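Local coordinates for variant surface glycoprotein MITat 1.13 (Trypanosoma brucei, PDB 6Z8H) that probably forms the dense surface coat of the bloodstream parasite, whose switching between antigenically distinct variants lets it evade the host immune response, at residues Ser67-Ala72 and Lys339-Ile344; Ala73-Pro78 and Gly345-Pro350; Ala199-Gly204 and Thr220-Gly225. All blocks are in the same frame, centred on the assembly; numbering follows the deposited sequence.

Contact 1 of 3, residues Ser67-Ala72 and Lys339-Ile344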
loop_
_atom_site.group_PDB
_atom_site.type_symbol
_atom_site.label_atom_id
_atom_site.label_comp_id
_atom_site.label_asym_id
_atom_site.label_seq_id
_atom_site.Cartn_x
_atom_site.Cartn_y
_atom_site.Cartn_z
ATOM N N SER A 67 26.516 4.434 -9.115
ATOM C CA SER A 67 26.754 5.016 -10.427
ATOM C C SER A 67 27.848 6.066 -10.388
ATOM O O SER A 67 28.668 6.138 -11.308
ATOM C CB SER A 67 25.458 5.585 -10.982
ATOM O OG SER A 67 24.632 4.511 -11.353
ATOM N N LYS A 68 27.869 6.847 -9.306
ATOM C CA LYS A 68 28.871 7.917 -9.067
ATOM C C LYS A 68 30.264 7.281 -8.978
ATOM O O LYS A 68 31.217 7.883 -9.508
ATOM C CB LYS A 68 28.532 8.690 -7.788
ATOM C CG LYS A 68 27.635 9.904 -7.984
ATOM C CD LYS A 68 27.859 11.000 -6.964
ATOM C CE LYS A 68 26.590 11.415 -6.252
ATOM N NZ LYS A 68 26.857 12.419 -5.196
ATOM N N LEU A 69 30.371 6.110 -8.337
ATOM C CA LEU A 69 31.645 5.409 -8.156
ATOM C C LEU A 69 32.139 4.857 -9.489
ATOM O O LEU A 69 33.321 4.966 -9.813
ATOM C CB LEU A 69 31.515 4.269 -7.148
ATOM C CG LEU A 69 31.392 4.637 -5.667
ATOM C CD1 LEU A 69 31.104 3.404 -4.849
ATOM C CD2 LEU A 69 32.697 5.280 -5.234
ATOM N N VAL A 70 31.258 4.214 -10.263
ATOM C CA VAL A 70 31.698 3.641 -11.536
ATOM C C VAL A 70 32.179 4.741 -12.465
ATOM O O VAL A 70 33.240 4.631 -13.103
ATOM C CB VAL A 70 30.582 2.795 -12.170
ATOM C CG1 VAL A 70 30.973 2.355 -13.567
ATOM C CG2 VAL A 70 30.263 1.609 -11.302
ATOM N N THR A 71 31.393 5.810 -12.573
ATOM C CA THR A 71 31.740 6.901 -13.470
ATOM C C THR A 71 33.052 7.546 -13.059
ATOM O O THR A 71 33.938 7.765 -13.885
ATOM C CB THR A 71 30.614 7.933 -13.479
ATOM O OG1 THR A 71 29.351 7.309 -13.802
ATOM C CG2 THR A 71 30.893 9.052 -14.455
ATOM N N ALA A 72 33.214 7.827 -11.773
ATOM C CA ALA A 72 34.455 8.426 -11.299
ATOM C C ALA A 72 35.641 7.485 -11.477
ATOM O O ALA A 72 36.743 7.930 -11.798
ATOM C CB ALA A 72 34.281 8.817 -9.824
ATOM N N LYS A 339 36.095 14.307 2.439
ATOM C CA LYS A 339 37.110 14.443 1.395
ATOM C C LYS A 339 36.884 13.434 0.266
ATOM O O LYS A 339 36.763 13.817 -0.905
ATOM C CB LYS A 339 38.525 14.301 1.979
ATOM C CG LYS A 339 38.856 15.345 3.023
ATOM C CD LYS A 339 39.308 16.670 2.413
ATOM C CE LYS A 339 40.564 17.187 3.125
ATOM N NZ LYS A 339 40.939 18.581 2.733
ATOM N N THR A 340 36.777 12.140 0.589
ATOM C CA THR A 340 36.762 11.145 -0.484
ATOM C C THR A 340 35.552 11.337 -1.389
ATOM O O THR A 340 35.676 11.371 -2.610
ATOM C CB THR A 340 36.767 9.716 0.064
ATOM O OG1 THR A 340 37.700 9.608 1.137
ATOM C CG2 THR A 340 37.155 8.729 -1.029
ATOM N N TRP A 341 34.363 11.429 -0.807
ATOM C CA TRP A 341 33.172 11.601 -1.630
ATOM C C TRP A 341 33.101 12.987 -2.254
ATOM O O TRP A 341 32.514 13.150 -3.332
ATOM C CB TRP A 341 31.906 11.263 -0.832
ATOM C CG TRP A 341 31.552 9.820 -0.995
ATOM C CD1 TRP A 341 31.802 8.804 -0.123
ATOM C CD2 TRP A 341 30.958 9.221 -2.148
ATOM N NE1 TRP A 341 31.382 7.606 -0.662
ATOM C CE2 TRP A 341 30.840 7.840 -1.898
ATOM C CE3 TRP A 341 30.493 9.723 -3.358
ATOM C CZ2 TRP A 341 30.286 6.954 -2.830
ATOM C CZ3 TRP A 341 29.944 8.846 -4.274
ATOM C CH2 TRP A 341 29.823 7.482 -3.996
ATOM N N LYS A 342 33.700 13.970 -1.617
ATOM C CA LYS A 342 33.794 15.301 -2.218
ATOM C C LYS A 342 34.689 15.175 -3.460
ATOM O O LYS A 342 34.317 15.722 -4.455
ATOM C CB LYS A 342 34.274 16.325 -1.188
ATOM C CG LYS A 342 33.168 16.852 -0.291
ATOM C CD LYS A 342 32.030 17.471 -1.083
ATOM C CE LYS A 342 31.059 18.281 -0.257
ATOM N NZ LYS A 342 29.779 18.519 -0.968
ATOM N N ASP A 343 35.840 14.506 -3.372
ATOM C CA ASP A 343 36.723 14.364 -4.521
ATOM C C ASP A 343 36.054 13.548 -5.627
ATOM O O ASP A 343 36.245 13.825 -6.818
ATOM C CB ASP A 343 38.034 13.717 -4.079
ATOM C CG ASP A 343 38.863 14.625 -3.196
ATOM O OD1 ASP A 343 38.529 15.827 -3.089
ATOM O OD2 ASP A 343 39.840 14.133 -2.597
ATOM N N ILE A 344 35.287 12.517 -5.253
ATOM C CA ILE A 344 34.554 11.738 -6.252
ATOM C C ILE A 344 33.611 12.641 -7.037
ATOM O O ILE A 344 33.563 12.600 -8.272
ATOM C CB ILE A 344 33.797 10.574 -5.584
ATOM C CG1 ILE A 344 34.775 9.493 -5.122
ATOM C CG2 ILE A 344 32.764 9.971 -6.535
ATOM C CD1 ILE A 344 34.137 8.447 -4.220
#
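K68, L69 and A72 of segment 67-72 face W341 and I344 of segment 339-344 where two helices pass with axes 10.9 Å apart at their closest and N-to-C directions 65° apart. The backbones come nearest at A72 and I344, whose CA atoms are 6.0 Å apart, and alanine suits this spot because its methyl fits where little depth is available. Farther along, the gap is wide enough to need large side chains, and the six-membered half of the W341 indole spans it. K68 meets that ring at its edge, in plane, with CB 3.8 Å from W341 CZ3; the apolar stem of the lysine does the touching, while NZ reaches out to E64 and D363 in long, weak ion pairs. L69 crosses the tryptophan at about a right angle and sets its CG 3.7 Å from W341 CH2. Its CD2 methyl also lies 3.6 Å from I344 CD1, so the leucine touches both W341 and I344. I344 packs against its own neighbour too, with CD1 3.8 Å above the W341 plane, over the ring centre. The two branches of this isoleucine divide the work: with CG1 beside the backbone N (chi1 -72°) and the chain extended beyond it, CD1 covers the indole, whereas CG2 turns to A72 and rests 3.8 Å from its CB. Beyond the contact, L69 continues onto L87, L88 and A91 of helix 78-129, and V70 packs on V70 of the second subunit. The arrangement belongs to the A-type VSG N-terminal domain, in which a long antiparallel helical hairpin, here 34-75 and 78-129, forms the scaffold of the dimer and shorter elements such as helix 336-345 pack against its end.

Contact 2 of 3, residues Ala73-Pro78 and Gly345-Pro350; sequences ALAAVP and GSTRIP
A75 is the hub of this contact: its single methyl, on the last turn of helix 34-75, points into the chain that runs from T347 to I349. A75 CB lies 3.8 Å from T347 CG2. The same CB is 3.7 Å from R348 O, and I349 CG2 approaches A75 CB equally closely. A side chain of one carbon thus touches three successive residues. Alanine fits because the backbone carbonyl of R348 comes so close to the helix. The T347 methyl is aimed across the contact by its torsion, CG2 lying anti to the backbone N (chi1 -58°), and it also sits 3.9 Å from A76 N, just where the chain leaves helical geometry. The hydroxyl of T347 is hydrogen-bonded to the carbonyls of I344 and D343, so the threonine pairs a methyl for helix 34-75 with a hydroxyl that grips the C-terminal end of the preceding helix 336-345. I349 contributes only its CG2 branch here; CG1 takes the crowded position between backbone N and carbonyl carbon (chi1 56°), and the longer arm leads away from A75; I349 also packs on I362, L365 and A374.

The packing slackens on the other sides. A76 CB reaches T347 CG2 at only 4.1 Å, and V77, at the N-cap position, and P78, which opens helix 78-129, are exposed and lie away from the strand. R348 likewise sends its long side chain away from helix 34-75, as suits an exposed arginine, and its NH2 is hydrogen-bonded to T359 OG1. Only 141 Å² is buried in all. Around this patch, strand 348-351 pairs antiparallel with 358-361, L378 of helix 368-383 touches A75 and P350, and Q81 of helix 78-129 bonds to A73 O, while L379 of the second subunit packs on A73 and L74.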
loop_
_atom_site.group_PDB
_atom_site.type_symbol
_atom_site.label_atom_id
_atom_site.label_comp_id
_atom_site.label_asym_id
_atom_site.label_seq_id
_atom_site.Cartn_x
_atom_site.Cartn_y
_atom_site.Cartn_z
ATOM N N ALA A 73 35.453 6.192 -11.197
ATOM C CA ALA A 73 36.535 5.243 -11.356
ATOM C C ALA A 73 37.033 5.228 -12.783
ATOM O O ALA A 73 38.225 5.042 -13.007
ATOM C CB ALA A 73 36.065 3.852 -10.963
ATOM N N LEU A 74 36.175 5.459 -13.761
ATOM C CA LEU A 74 36.619 5.453 -15.156
ATOM C C LEU A 74 37.311 6.753 -15.522
ATOM O O LEU A 74 38.313 6.738 -16.251
ATOM C CB LEU A 74 35.400 5.291 -16.061
ATOM C CG LEU A 74 35.544 4.460 -17.314
ATOM C CD1 LEU A 74 35.592 2.987 -16.861
ATOM C CD2 LEU A 74 34.397 4.727 -18.255
ATOM N N ALA A 75 36.805 7.871 -15.007
ATOM C CA ALA A 75 37.273 9.187 -15.425
ATOM C C ALA A 75 38.463 9.724 -14.641
ATOM O O ALA A 75 39.206 10.538 -15.183
ATOM C CB ALA A 75 36.135 10.197 -15.285
ATOM N N ALA A 76 38.625 9.362 -13.369
ATOM C CA ALA A 76 39.620 10.011 -12.522
ATOM C C ALA A 76 41.049 9.615 -12.892
ATOM O O ALA A 76 41.299 8.608 -13.563
ATOM C CB ALA A 76 39.367 9.646 -11.063
ATOM N N VAL A 77 41.991 10.435 -12.425
ATOM C CA VAL A 77 43.416 10.174 -12.604
ATOM C C VAL A 77 43.822 9.011 -11.702
ATOM O O VAL A 77 43.176 8.749 -10.673
ATOM C CB VAL A 77 44.283 11.419 -12.331
ATOM C CG1 VAL A 77 43.906 12.584 -13.226
ATOM C CG2 VAL A 77 44.220 11.816 -10.861
ATOM N N PRO A 78 44.920 8.317 -12.015
ATOM C CA PRO A 78 45.234 7.083 -11.273
ATOM C C PRO A 78 45.331 7.236 -9.762
ATOM O O PRO A 78 44.935 6.315 -9.047
ATOM C CB PRO A 78 46.580 6.648 -11.879
ATOM C CG PRO A 78 46.503 7.134 -13.276
ATOM C CD PRO A 78 45.751 8.456 -13.221
ATOM N N GLY A 345 32.859 13.481 -6.328
ATOM C CA GLY A 345 31.907 14.371 -6.964
ATOM C C GLY A 345 32.523 15.465 -7.812
ATOM O O GLY A 345 31.855 15.985 -8.710
ATOM N N SER A 346 33.768 15.832 -7.546
ATOM C CA SER A 346 34.465 16.859 -8.309
ATOM C C SER A 346 35.182 16.291 -9.529
ATOM O O SER A 346 35.813 17.041 -10.281
ATOM C CB SER A 346 35.491 17.567 -7.419
ATOM O OG SER A 346 36.572 16.710 -7.125
ATOM N N THR A 347 35.138 14.982 -9.727
ATOM C CA THR A 347 35.769 14.387 -10.894
ATOM C C THR A 347 35.139 14.940 -12.171
ATOM O O THR A 347 33.919 14.937 -12.322
ATOM C CB THR A 347 35.593 12.872 -10.848
ATOM O OG1 THR A 347 36.156 12.349 -9.642
ATOM C CG2 THR A 347 36.299 12.222 -12.017
ATOM N N ARG A 348 35.975 15.428 -13.083
ATOM C CA ARG A 348 35.503 15.995 -14.340
ATOM C C ARG A 348 35.263 14.883 -15.355
ATOM O O ARG A 348 36.034 13.921 -15.446
ATOM C CB ARG A 348 36.512 17.020 -14.870
ATOM C CG ARG A 348 36.733 18.188 -13.914
ATOM C CD ARG A 348 37.537 19.319 -14.550
ATOM N NE ARG A 348 36.785 19.981 -15.615
ATOM C CZ ARG A 348 35.853 20.913 -15.415
ATOM N NH1 ARG A 348 35.549 21.316 -14.185
ATOM N NH2 ARG A 348 35.216 21.447 -16.449
ATOM N N ILE A 349 34.161 15.006 -16.085
ATOM C CA ILE A 349 33.690 13.986 -17.024
ATOM C C ILE A 349 33.187 14.679 -18.276
ATOM O O ILE A 349 32.883 15.878 -18.255
ATOM C CB ILE A 349 32.563 13.124 -16.428
ATOM C CG1 ILE A 349 31.396 13.995 -15.957
ATOM C CG2 ILE A 349 33.104 12.288 -15.260
ATOM C CD1 ILE A 349 30.147 13.200 -15.584
ATOM N N PRO A 350 33.106 13.950 -19.389
ATOM C CA PRO A 350 32.597 14.553 -20.632
ATOM C C PRO A 350 31.124 14.921 -20.528
ATOM O O PRO A 350 30.336 14.230 -19.881
ATOM C CB PRO A 350 32.807 13.457 -21.686
ATOM C CG PRO A 350 33.700 12.474 -21.078
ATOM C CD PRO A 350 33.571 12.570 -19.579
#

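Contact 3 of 3, residues Ala199-Gly204 and Thr220-Gly225; sequences ATCASG and THLTLG
A199 and C201 share one face of the sheet with L222 and L224, while T200, A202, H221 and T223 share the other. Segments 199-204 and 220-225 are neighbouring antiparallel strands, running at 179° to each other, in the five-stranded sheet at one end of the elongated molecule. The first face is apolar: A199 CB meets L224 CD2 at 3.8 Å, small against large, and C201 is tied to C211 by a disulfide. The leucines suit this side because it looks to the second subunit, where L224 meets L224 of that chain and L222 meets its I138. The other face carries polar, beta-branched and small residues; H221 touches K137 and E139 of the adjoining strand 135-139.

Between the strands, T200 and T223 form a hydrogen-bonded pair. T200 N gives to T223 O at 2.9 Å, and T223 N gives to T200 O at 2.7 Å. The next such pair, A202 with H221, is less regular, with a weak bond from A202 N to H221 O. In both threonines OG1 lies beside the backbone N and anti to the carbonyl carbon (chi1 -48° and -46°), and each hydroxyl engages a water. One of these waters lies 2.9 Å from T200 OG1 and donates to T223 O at 3.0 Å.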
loop_
_atom_site.group_PDB
_atom_site.type_symbol
_atom_site.label_atom_id
_atom_site.label_comp_id
_atom_site.label_asym_id
_atom_site.label_seq_id
_atom_site.Cartn_x
_atom_site.Cartn_y
_atom_site.Cartn_z
ATOM N N ALA A 199 -35.113 -2.589 26.988
ATOM C CA ALA A 199 -36.546 -2.387 27.144
ATOM C C ALA A 199 -36.834 -1.658 28.441
ATOM O O ALA A 199 -36.153 -1.863 29.450
ATOM C CB ALA A 199 -37.283 -3.724 27.104
ATOM N N THR A 200 -37.811 -0.755 28.368
ATOM C CA THR A 200 -38.358 -0.056 29.536
ATOM C C THR A 200 -39.867 0.041 29.371
ATOM O O THR A 200 -40.342 0.488 28.320
ATOM C CB THR A 200 -37.804 1.377 29.638
ATOM O OG1 THR A 200 -36.368 1.355 29.486
ATOM C CG2 THR A 200 -38.189 2.041 30.945
ATOM N N CYS A 201 -40.615 -0.358 30.407
ATOM C CA CYS A 201 -42.070 -0.252 30.414
ATOM C C CYS A 201 -42.546 0.424 31.687
ATOM O O CYS A 201 -41.927 0.382 32.758
ATOM C CB CYS A 201 -42.738 -1.608 30.177
ATOM S SG CYS A 201 -44.561 -1.592 29.950
ATOM N N ALA A 202 -43.642 1.102 31.548
ATOM C CA ALA A 202 -44.126 1.787 32.732
ATOM C C ALA A 202 -45.601 1.971 32.510
ATOM O O ALA A 202 -45.975 2.677 31.575
ATOM C CB ALA A 202 -43.435 3.132 32.880
ATOM N N SER A 203 -46.408 1.348 33.355
ATOM C CA SER A 203 -47.852 1.423 33.295
ATOM C C SER A 203 -48.338 2.165 34.526
ATOM O O SER A 203 -47.612 2.287 35.519
ATOM C CB SER A 203 -48.428 0.007 33.234
ATOM O OG SER A 203 -47.846 -0.793 34.249
ATOM N N GLY A 204 -49.541 2.711 34.416
ATOM C CA GLY A 204 -50.135 3.493 35.479
ATOM C C GLY A 204 -49.877 4.984 35.324
ATOM O O GLY A 204 -49.015 5.426 34.554
ATOM N N THR A 220 -49.180 4.397 29.827
ATOM C CA THR A 220 -47.971 3.569 29.767
ATOM C C THR A 220 -46.919 4.104 28.786
ATOM O O THR A 220 -47.246 4.608 27.710
ATOM C CB THR A 220 -48.368 2.124 29.410
ATOM O OG1 THR A 220 -49.137 1.533 30.474
ATOM C CG2 THR A 220 -47.139 1.236 29.163
ATOM N N HIS A 221 -45.663 4.096 29.228
ATOM C CA HIS A 221 -44.516 4.363 28.363
ATOM C C HIS A 221 -43.800 3.051 28.075
ATOM O O HIS A 221 -43.398 2.339 28.997
ATOM C CB HIS A 221 -43.537 5.369 28.978
ATOM C CG HIS A 221 -44.077 6.765 29.071
ATOM N ND1 HIS A 221 -43.274 7.863 29.302
ATOM C CD2 HIS A 221 -45.342 7.241 28.973
ATOM C CE1 HIS A 221 -44.021 8.953 29.342
ATOM N NE2 HIS A 221 -45.276 8.606 29.130
ATOM N N LEU A 222 -43.609 2.752 26.793
ATOM C CA LEU A 222 -42.918 1.544 26.351
ATOM C C LEU A 222 -41.766 1.985 25.471
ATOM O O LEU A 222 -42.003 2.641 24.457
ATOM C CB LEU A 222 -43.844 0.649 25.531
ATOM C CG LEU A 222 -43.340 -0.660 24.915
ATOM C CD1 LEU A 222 -42.801 -1.610 25.941
ATOM C CD2 LEU A 222 -44.506 -1.309 24.153
ATOM N N THR A 223 -40.547 1.649 25.874
ATOM C CA THR A 223 -39.336 2.110 25.181
ATOM C C THR A 223 -38.518 0.885 24.791
ATOM O O THR A 223 -38.242 0.057 25.634
ATOM C CB THR A 223 -38.429 3.024 25.990
ATOM O OG1 THR A 223 -39.208 4.020 26.642
ATOM C CG2 THR A 223 -37.360 3.672 25.143
ATOM N N LEU A 224 -38.215 0.743 23.513
ATOM C CA LEU A 224 -37.359 -0.319 22.995
ATOM C C LEU A 224 -36.187 0.294 22.240
ATOM O O LEU A 224 -36.390 1.153 21.383
ATOM C CB LEU A 224 -38.159 -1.241 22.082
ATOM C CG LEU A 224 -39.444 -1.776 22.732
ATOM C CD1 LEU A 224 -40.228 -2.623 21.767
ATOM C CD2 LEU A 224 -39.080 -2.587 23.948
ATOM N N GLY A 225 -34.968 -0.106 22.616
ATOM C CA GLY A 225 -33.768 0.440 22.028
ATOM C C GLY A 225 -32.788 -0.667 21.690
ATOM O O GLY A 225 -32.933 -1.829 22.096
HETATM O O HOH W 1 -35.566 0.714 26.799
HETATM O O HOH W 2 -40.518 3.540 28.921
#

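Contacts 1 and 2 are consecutive steps of one interface: their centres lie about 8 Å apart, both use helix 34-75, and helix 336-345 leads directly into strand 348-351. T71 and A72 of the first touch I349 and T347 of the second. Contact 1 is the more buried, built mostly from W341, L69 and I344, with the stem of K68 and the methyl of A72; contact 2 is only partly buried and relies on small methyls where the helix ends. Contact 3 lies at the far side of the chain's centre, about 83 Å from contact 1 between centres. It is buried as well, but main-chain hydrogen bonds and waters hold its strands, whereas packing alone joins the segments of the other two.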